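Local coordinates for Plm1 (Streptomyces sp. HK803, PDB 4HXY), which probably uses NADPH to reduce a keto group of the growing chain, as the first-module ketoreductase of phoslactomycin biosynthesis, at residues A[194-199]-A[218-223]; A[189-194]-A[271-276]. All coordinates share one frame; numbering follows the deposited sequence.

The contacts share Gly194, the residue that follows strand 189-193. Gly194, just past the strand's end, starts the glycine-rich turn of contact 1 and also lies opposite Ala276 in contact 2, whose centre is about 10 Å from that of contact 1. In the sheet, strand 189-193 runs between strands 215-220 and 270-275; Leu219 N approaches Ile192 O to 2.9 Å, a probable hydrogen bond, and Leu219 CB rests 4.0 Å from Leu191 CD1. Both contacts reach NADPH. Contact 1 holds the pyrophosphate and the 2'-phosphate on the adenosine ribose, whereas contact 2 meets the nicotinamide ribose through Ala276, so the cofactor lies across the C-terminal ends of these strands.

Contact 1. Residues A[194-199]-A[218-223]; sequences GGTGGL and LLSRQG. With NDP (NADPH dihydro-nicotinamide-adenine-dinucleotide phosphate), chain C.
Thr196 and Ser220 join hydroxyl to hydroxyl, OG1 to OG at 2.8 Å. Both oxygens sit between their own backbone N and carbonyl carbon (chi1 50° and 68°), which turns them to one another. Beside them, Leu219 O takes a hydrogen bond from Gly195 N, which stands 45° out of the carbonyl plane, and a weak one from Gly194 N. The lack of a side chain at Gly195 suits the closeness of the strand: a CB there would clash with Leu218 CA, and the Leu218 methyls pack against Gly195 O. Ser220 OG also accepts from Gly223 N at 2.9 Å, an ST motif that shapes the turn carrying Arg221 and Gln222.

That turn grips the 2'-phosphate of NADPH. O3X receives both Arg221 N and, at 2.7 Å, Arg221 NE; NH2 reaches O2X, with the phosphorus in the guanidinium plane, while adenine N7A lies 3.3 Å above that plane, over its centre. Gln222 gives O1X its backbone N and, at 2.8 Å, its amide NE2. On the opposing segment, Gly198 N donates to O1A and Leu199 N to O2N, the latter at 2.7 Å and almost straight. Leu199 CD2 touches nicotinamide-ribose O4D and ring atom C2N, each at 3.4 Å. An alanine at Leu199 would keep the backbone bond but would probably leave the nicotinamide end without this methyl contact and freer to shift.

Gly197 is the N-cap of helix 198-210, so the pyrophosphate meets the helix's amino end, as in Rossmann folds with a glycine-rich turn. The amides bond to it, and the helix dipole would probably favour its negative charge as well, while the Arg221 and Gln222 grip on the 2'-phosphate is consistent with selection of NADPH over NADH.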
loop_
_atom_site.group_PDB
_atom_site.type_symbol
_atom_site.label_atom_id
_atom_site.label_comp_id
_atom_site.label_asym_id
_atom_site.label_seq_id
_atom_site.Cartn_x
_atom_site.Cartn_y
_atom_site.Cartn_z
ATOM N N GLY A 194 15.509 -1.619 7.606
ATOM C CA GLY A 194 15.150 -0.594 8.563
ATOM C C GLY A 194 15.341 -1.046 10.009
ATOM O O GLY A 194 14.664 -0.560 10.901
ATOM N N GLY A 195 16.261 -1.980 10.221
ATOM C CA GLY A 195 16.383 -2.701 11.495
ATOM C C GLY A 195 16.880 -1.850 12.657
ATOM O O GLY A 195 16.634 -2.189 13.798
ATOM N N THR A 196 17.544 -0.732 12.361
ATOM C CA THR A 196 18.003 0.195 13.405
ATOM C C THR A 196 16.993 1.319 13.654
ATOM O O THR A 196 17.193 2.156 14.536
ATOM C CB THR A 196 19.344 0.816 13.033
ATOM O OG1 THR A 196 19.277 1.343 11.701
ATOM C CG2 THR A 196 20.491 -0.234 13.104
ATOM N N GLY A 197 15.917 1.335 12.871
ATOM C CA GLY A 197 14.783 2.220 13.089
ATOM C C GLY A 197 13.902 1.814 14.247
ATOM O O GLY A 197 14.204 0.856 14.975
ATOM N N GLY A 198 12.800 2.540 14.428
ATOM C CA GLY A 198 11.931 2.346 15.567
ATOM C C GLY A 198 11.281 0.978 15.567
ATOM O O GLY A 198 11.501 0.176 16.471
ATOM N N LEU A 199 10.491 0.706 14.528
ATOM C CA LEU A 199 9.747 -0.549 14.477
ATOM C C LEU A 199 10.693 -1.718 14.258
ATOM O O LEU A 199 10.517 -2.781 14.890
ATOM C CB LEU A 199 8.655 -0.521 13.413
ATOM C CG LEU A 199 7.298 0.027 13.875
ATOM C CD1 LEU A 199 7.388 1.393 14.563
ATOM C CD2 LEU A 199 6.318 0.049 12.700
ATOM N N LEU A 218 20.523 -6.390 11.123
ATOM C CA LEU A 218 19.775 -5.138 11.073
ATOM C C LEU A 218 20.358 -4.333 9.925
ATOM O O LEU A 218 21.550 -3.990 9.931
ATOM C CB LEU A 218 19.906 -4.365 12.368
ATOM C CG LEU A 218 19.567 -5.072 13.671
ATOM C CD1 LEU A 218 19.746 -4.076 14.793
ATOM C CD2 LEU A 218 18.145 -5.672 13.686
ATOM N N LEU A 219 19.548 -4.079 8.911
ATOM C CA LEU A 219 20.031 -3.410 7.690
ATOM C C LEU A 219 19.429 -2.015 7.560
ATOM O O LEU A 219 18.215 -1.835 7.668
ATOM C CB LEU A 219 19.660 -4.251 6.466
ATOM C CG LEU A 219 20.133 -3.774 5.090
ATOM C CD1 LEU A 219 20.324 -4.951 4.139
ATOM C CD2 LEU A 219 19.116 -2.792 4.508
ATOM N N SER A 220 20.289 -1.032 7.305
ATOM C CA SER A 220 19.851 0.360 7.110
ATOM C C SER A 220 21.010 1.068 6.443
ATOM O O SER A 220 22.101 0.515 6.379
ATOM C CB SER A 220 19.463 1.013 8.412
ATOM O OG SER A 220 20.583 1.213 9.274
ATOM N N ARG A 221 20.792 2.261 5.900
ATOM C CA ARG A 221 21.912 2.969 5.276
ATOM C C ARG A 221 22.972 3.353 6.307
ATOM O O ARG A 221 24.161 3.375 5.991
ATOM C CB ARG A 221 21.436 4.196 4.531
ATOM C CG ARG A 221 20.603 3.859 3.314
ATOM C CD ARG A 221 19.757 5.019 2.835
ATOM N NE ARG A 221 18.879 5.552 3.857
ATOM C CZ ARG A 221 18.062 6.584 3.654
ATOM N NH1 ARG A 221 18.007 7.163 2.458
ATOM N NH2 ARG A 221 17.316 7.051 4.637
ATOM N N GLN A 222 22.549 3.646 7.520
ATOM C CA GLN A 222 23.482 4.044 8.576
ATOM C C GLN A 222 24.164 2.855 9.221
ATOM O O GLN A 222 25.307 2.969 9.669
ATOM C CB GLN A 222 22.793 4.871 9.633
ATOM C CG GLN A 222 22.477 6.283 9.172
ATOM C CD GLN A 222 21.627 7.010 10.154
ATOM O OE1 GLN A 222 22.125 7.770 10.993
ATOM N NE2 GLN A 222 20.317 6.742 10.107
ATOM N N GLY A 223 23.472 1.726 9.301
ATOM C CA GLY A 223 24.083 0.523 9.868
ATOM C C GLY A 223 24.470 0.766 11.313
ATOM O O GLY A 223 23.708 1.330 12.098
HETATM P PA NDP C . 12.004 4.806 11.108
HETATM O O1A NDP C . 12.395 4.832 12.547
HETATM O O2A NDP C . 12.286 6.016 10.269
HETATM O O5B NDP C . 12.682 3.542 10.406
HETATM C C5B NDP C . 12.838 3.505 9.003
HETATM C C4B NDP C . 14.114 2.777 8.693
HETATM O O4B NDP C . 14.288 2.665 7.295
HETATM C C3B NDP C . 15.343 3.495 9.198
HETATM O O3B NDP C . 16.146 2.531 9.908
HETATM C C2B NDP C . 16.061 3.978 7.959
HETATM O O2B NDP C . 17.429 3.992 8.310
HETATM C C1B NDP C . 15.642 2.894 6.970
HETATM N N9A NDP C . 15.797 3.209 5.555
HETATM C C8A NDP C . 15.238 4.249 4.845
HETATM N N7A NDP C . 15.661 4.180 3.564
HETATM C C5A NDP C . 16.472 3.080 3.438
HETATM C C6A NDP C . 17.164 2.515 2.380
HETATM N N6A NDP C . 17.162 2.996 1.141
HETATM N N1A NDP C . 17.920 1.383 2.626
HETATM C C2A NDP C . 17.954 0.805 3.890
HETATM N N3A NDP C . 17.279 1.357 4.947
HETATM C C4A NDP C . 16.546 2.476 4.700
HETATM O O3 NDP C . 10.431 4.503 10.943
HETATM P PN NDP C . 9.541 3.460 11.737
HETATM O O1N NDP C . 8.433 4.232 12.345
HETATM O O2N NDP C . 10.311 2.532 12.588
HETATM O O5D NDP C . 8.796 2.667 10.566
HETATM C C5D NDP C . 9.389 1.571 9.921
HETATM C C4D NDP C . 8.403 1.026 8.902
HETATM O O4D NDP C . 7.125 0.850 9.489
HETATM C C3D NDP C . 8.207 1.970 7.739
HETATM O O3D NDP C . 8.281 1.252 6.544
HETATM C C2D NDP C . 6.810 2.526 7.916
HETATM O O2D NDP C . 6.191 2.881 6.696
HETATM C C1D NDP C . 6.119 1.408 8.669
HETATM N N1N NDP C . 5.031 1.909 9.521
HETATM C C2N NDP C . 5.302 2.622 10.654
HETATM C C3N NDP C . 4.297 3.245 11.396
HETATM C C7N NDP C . 4.586 3.951 12.664
HETATM O O7N NDP C . 3.486 4.326 13.402
HETATM N N7N NDP C . 5.793 4.275 13.100
HETATM C C4N NDP C . 2.872 2.849 11.119
HETATM C C5N NDP C . 2.686 2.057 9.867
HETATM C C6N NDP C . 3.760 1.603 9.137
HETATM P P2B NDP C . 18.551 4.740 7.448
HETATM O O1X NDP C . 19.802 4.633 8.291
HETATM O O2X NDP C . 18.160 6.203 7.199
HETATM O O3X NDP C . 18.699 4.094 6.133
#

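Contact 2. Residues A[189-194]-A[271-276]; sequences TVLITG and RTVVHA. With NDP (NADPH dihydro-nicotinamide-adenine-dinucleotide phosphate), chain C.
Thr193 OG1 and His275 ND1 meet at 2.7 Å, the hydroxyl approaching the imidazole at its edge, near the ring plane. Thr193 and His275 are paired on one face of the sheet; His275 CG anti to its backbone N (chi1 -180°) helps bring ND1 to the hydroxyl, and NE2 is bonded to Lys300 O of helix 290-310. Both ring nitrogens of this buried histidine thus have partners, which probably fixes the rotation of the ring.

A parallel ladder runs beneath these side chains. Leu191 uses both its N and its O toward strand 271-275: its N donates to Thr272 O at 2.9 Å, nearly straight, and its O accepts from Val274 N. Thr193 N then donates to Val274 O, and Ala276 N closes the series on Thr193 O at 3.0 Å, from 49° above the carbonyl plane. The axes of the short segments 189-193 and 271-275 approach to 4.8 Å, with their N-to-C directions 13° apart.

Packing follows the alternation of the strands. Leu191 and Val273 share the histidine face, where Leu307 of helix 290-310 touches Leu191. On the other face Val190 CG1 runs alongside Thr272 CG2 at 4.2 Å, and Ile192 CG1 meets Val274 CB at 4.3 Å. Ala276 O, just past the strand's end, accepts NADPH O3D at 3.1 Å; parallel strands with the dinucleotide across their C-terminal ends are characteristic of Rossmann-fold short-chain dehydrogenases/reductases.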
loop_
_atom_site.group_PDB
_atom_site.type_symbol
_atom_site.label_atom_id
_atom_site.label_comp_id
_atom_site.label_asym_id
_atom_site.label_seq_id
_atom_site.Cartn_x
_atom_site.Cartn_y
_atom_site.Cartn_z
ATOM N N THR A 189 19.074 -17.173 9.764
ATOM C CA THR A 189 19.390 -15.751 9.629
ATOM C C THR A 189 18.122 -14.938 9.359
ATOM O O THR A 189 17.394 -15.213 8.389
ATOM C CB THR A 189 20.398 -15.542 8.510
ATOM O OG1 THR A 189 21.613 -16.233 8.871
ATOM C CG2 THR A 189 20.704 -14.080 8.294
ATOM N N VAL A 190 17.882 -13.958 10.230
ATOM C CA VAL A 190 16.733 -13.060 10.144
ATOM C C VAL A 190 17.269 -11.705 9.705
ATOM O O VAL A 190 18.140 -11.138 10.375
ATOM C CB VAL A 190 16.031 -12.945 11.502
ATOM C CG1 VAL A 190 14.821 -12.022 11.427
ATOM C CG2 VAL A 190 15.576 -14.320 11.968
ATOM N N LEU A 191 16.779 -11.216 8.566
ATOM C CA LEU A 191 17.187 -9.929 8.007
ATOM C C LEU A 191 16.065 -8.918 8.233
ATOM O O LEU A 191 14.960 -9.108 7.756
ATOM C CB LEU A 191 17.500 -10.075 6.518
ATOM C CG LEU A 191 17.827 -8.800 5.741
ATOM C CD1 LEU A 191 19.128 -8.206 6.289
ATOM C CD2 LEU A 191 17.916 -9.107 4.242
ATOM N N ILE A 192 16.367 -7.843 8.946
ATOM C CA ILE A 192 15.382 -6.826 9.248
ATOM C C ILE A 192 15.821 -5.526 8.573
ATOM O O ILE A 192 16.777 -4.882 9.004
ATOM C CB ILE A 192 15.188 -6.640 10.766
ATOM C CG1 ILE A 192 14.829 -7.972 11.448
ATOM C CG2 ILE A 192 14.121 -5.569 11.031
ATOM C CD1 ILE A 192 14.812 -7.928 12.986
ATOM N N THR A 193 15.157 -5.165 7.483
ATOM C CA THR A 193 15.513 -3.921 6.793
ATOM C C THR A 193 14.862 -2.786 7.576
ATOM O O THR A 193 13.802 -2.957 8.174
ATOM C CB THR A 193 15.071 -3.904 5.310
ATOM O OG1 THR A 193 13.647 -3.731 5.263
ATOM C CG2 THR A 193 15.535 -5.196 4.549
ATOM N N GLY A 194 15.509 -1.619 7.606
ATOM C CA GLY A 194 15.150 -0.594 8.563
ATOM C C GLY A 194 15.341 -1.046 10.009
ATOM O O GLY A 194 14.664 -0.560 10.901
ATOM N N ARG A 271 16.753 -16.662 5.951
ATOM C CA ARG A 271 15.529 -17.476 5.998
ATOM C C ARG A 271 14.261 -16.664 6.258
ATOM O O ARG A 271 13.184 -17.094 5.887
ATOM C CB ARG A 271 15.649 -18.578 7.067
ATOM C CG ARG A 271 16.851 -19.521 6.878
ATOM C CD ARG A 271 16.834 -20.176 5.513
ATOM N NE ARG A 271 15.606 -20.956 5.319
ATOM C CZ ARG A 271 14.932 -21.057 4.173
ATOM N NH1 ARG A 271 15.332 -20.417 3.076
ATOM N NH2 ARG A 271 13.834 -21.798 4.132
ATOM N N THR A 272 14.394 -15.497 6.889
ATOM C CA THR A 272 13.254 -14.613 7.169
ATOM C C THR A 272 13.654 -13.194 6.816
ATOM O O THR A 272 14.781 -12.760 7.099
ATOM C CB THR A 272 12.801 -14.685 8.644
ATOM O OG1 THR A 272 12.183 -15.951 8.901
ATOM C CG2 THR A 272 11.806 -13.554 9.004
ATOM N N VAL A 273 12.731 -12.487 6.176
ATOM C CA VAL A 273 12.873 -11.061 5.947
ATOM C C VAL A 273 11.728 -10.325 6.618
ATOM O O VAL A 273 10.567 -10.689 6.446
ATOM C CB VAL A 273 12.827 -10.739 4.463
ATOM C CG1 VAL A 273 12.729 -9.225 4.271
ATOM C CG2 VAL A 273 14.057 -11.310 3.760
ATOM N N VAL A 274 12.060 -9.275 7.360
ATOM C CA VAL A 274 11.071 -8.314 7.823
ATOM C C VAL A 274 11.475 -6.986 7.197
ATOM O O VAL A 274 12.569 -6.491 7.444
ATOM C CB VAL A 274 11.034 -8.171 9.343
ATOM C CG1 VAL A 274 9.986 -7.100 9.733
ATOM C CG2 VAL A 274 10.692 -9.511 9.980
ATOM N N HIS A 275 10.616 -6.448 6.339
ATOM C CA HIS A 275 10.964 -5.256 5.568
ATOM C C HIS A 275 10.313 -4.035 6.189
ATOM O O HIS A 275 9.137 -3.768 5.952
ATOM C CB HIS A 275 10.532 -5.445 4.117
ATOM C CG HIS A 275 10.829 -4.295 3.205
ATOM N ND1 HIS A 275 12.087 -3.734 3.086
ATOM C CD2 HIS A 275 10.046 -3.666 2.296
ATOM C CE1 HIS A 275 12.046 -2.775 2.174
ATOM N NE2 HIS A 275 10.828 -2.737 1.649
ATOM N N ALA A 276 11.095 -3.295 6.974
ATOM C CA ALA A 276 10.636 -2.065 7.617
ATOM C C ALA A 276 11.343 -0.813 7.096
ATOM O O ALA A 276 11.082 0.288 7.593
ATOM C CB ALA A 276 10.770 -2.173 9.108
HETATM P PA NDP C . 12.004 4.806 11.108
HETATM O O1A NDP C . 12.395 4.832 12.547
HETATM O O2A NDP C . 12.286 6.016 10.269
HETATM O O5B NDP C . 12.682 3.542 10.406
HETATM C C5B NDP C . 12.838 3.505 9.003
HETATM C C4B NDP C . 14.114 2.777 8.693
HETATM O O4B NDP C . 14.288 2.665 7.295
HETATM C C3B NDP C . 15.343 3.495 9.198
HETATM O O3B NDP C . 16.146 2.531 9.908
HETATM C C2B NDP C . 16.061 3.978 7.959
HETATM O O2B NDP C . 17.429 3.992 8.310
HETATM C C1B NDP C . 15.642 2.894 6.970
HETATM N N9A NDP C . 15.797 3.209 5.555
HETATM C C8A NDP C . 15.238 4.249 4.845
HETATM N N7A NDP C . 15.661 4.180 3.564
HETATM C C5A NDP C . 16.472 3.080 3.438
HETATM C C6A NDP C . 17.164 2.515 2.380
HETATM N N6A NDP C . 17.162 2.996 1.141
HETATM N N1A NDP C . 17.920 1.383 2.626
HETATM C C2A NDP C . 17.954 0.805 3.890
HETATM N N3A NDP C . 17.279 1.357 4.947
HETATM C C4A NDP C . 16.546 2.476 4.700
HETATM O O3 NDP C . 10.431 4.503 10.943
HETATM P PN NDP C . 9.541 3.460 11.737
HETATM O O1N NDP C . 8.433 4.232 12.345
HETATM O O2N NDP C . 10.311 2.532 12.588
HETATM O O5D NDP C . 8.796 2.667 10.566
HETATM C C5D NDP C . 9.389 1.571 9.921
HETATM C C4D NDP C . 8.403 1.026 8.902
HETATM O O4D NDP C . 7.125 0.850 9.489
HETATM C C3D NDP C . 8.207 1.970 7.739
HETATM O O3D NDP C . 8.281 1.252 6.544
HETATM C C2D NDP C . 6.810 2.526 7.916
HETATM O O2D NDP C . 6.191 2.881 6.696
HETATM C C1D NDP C . 6.119 1.408 8.669
HETATM N N1N NDP C . 5.031 1.909 9.521
HETATM C C2N NDP C . 5.302 2.622 10.654
HETATM C C3N NDP C . 4.297 3.245 11.396
HETATM C C7N NDP C . 4.586 3.951 12.664
HETATM O O7N NDP C . 3.486 4.326 13.402
HETATM N N7N NDP C . 5.793 4.275 13.100
HETATM C C4N NDP C . 2.872 2.849 11.119
HETATM C C5N NDP C . 2.686 2.057 9.867
HETATM C C6N NDP C . 3.760 1.603 9.137
HETATM P P2B NDP C . 18.551 4.740 7.448
HETATM O O1X NDP C . 19.802 4.633 8.291
HETATM O O2X NDP C . 18.160 6.203 7.199
HETATM O O3X NDP C . 18.699 4.094 6.133
#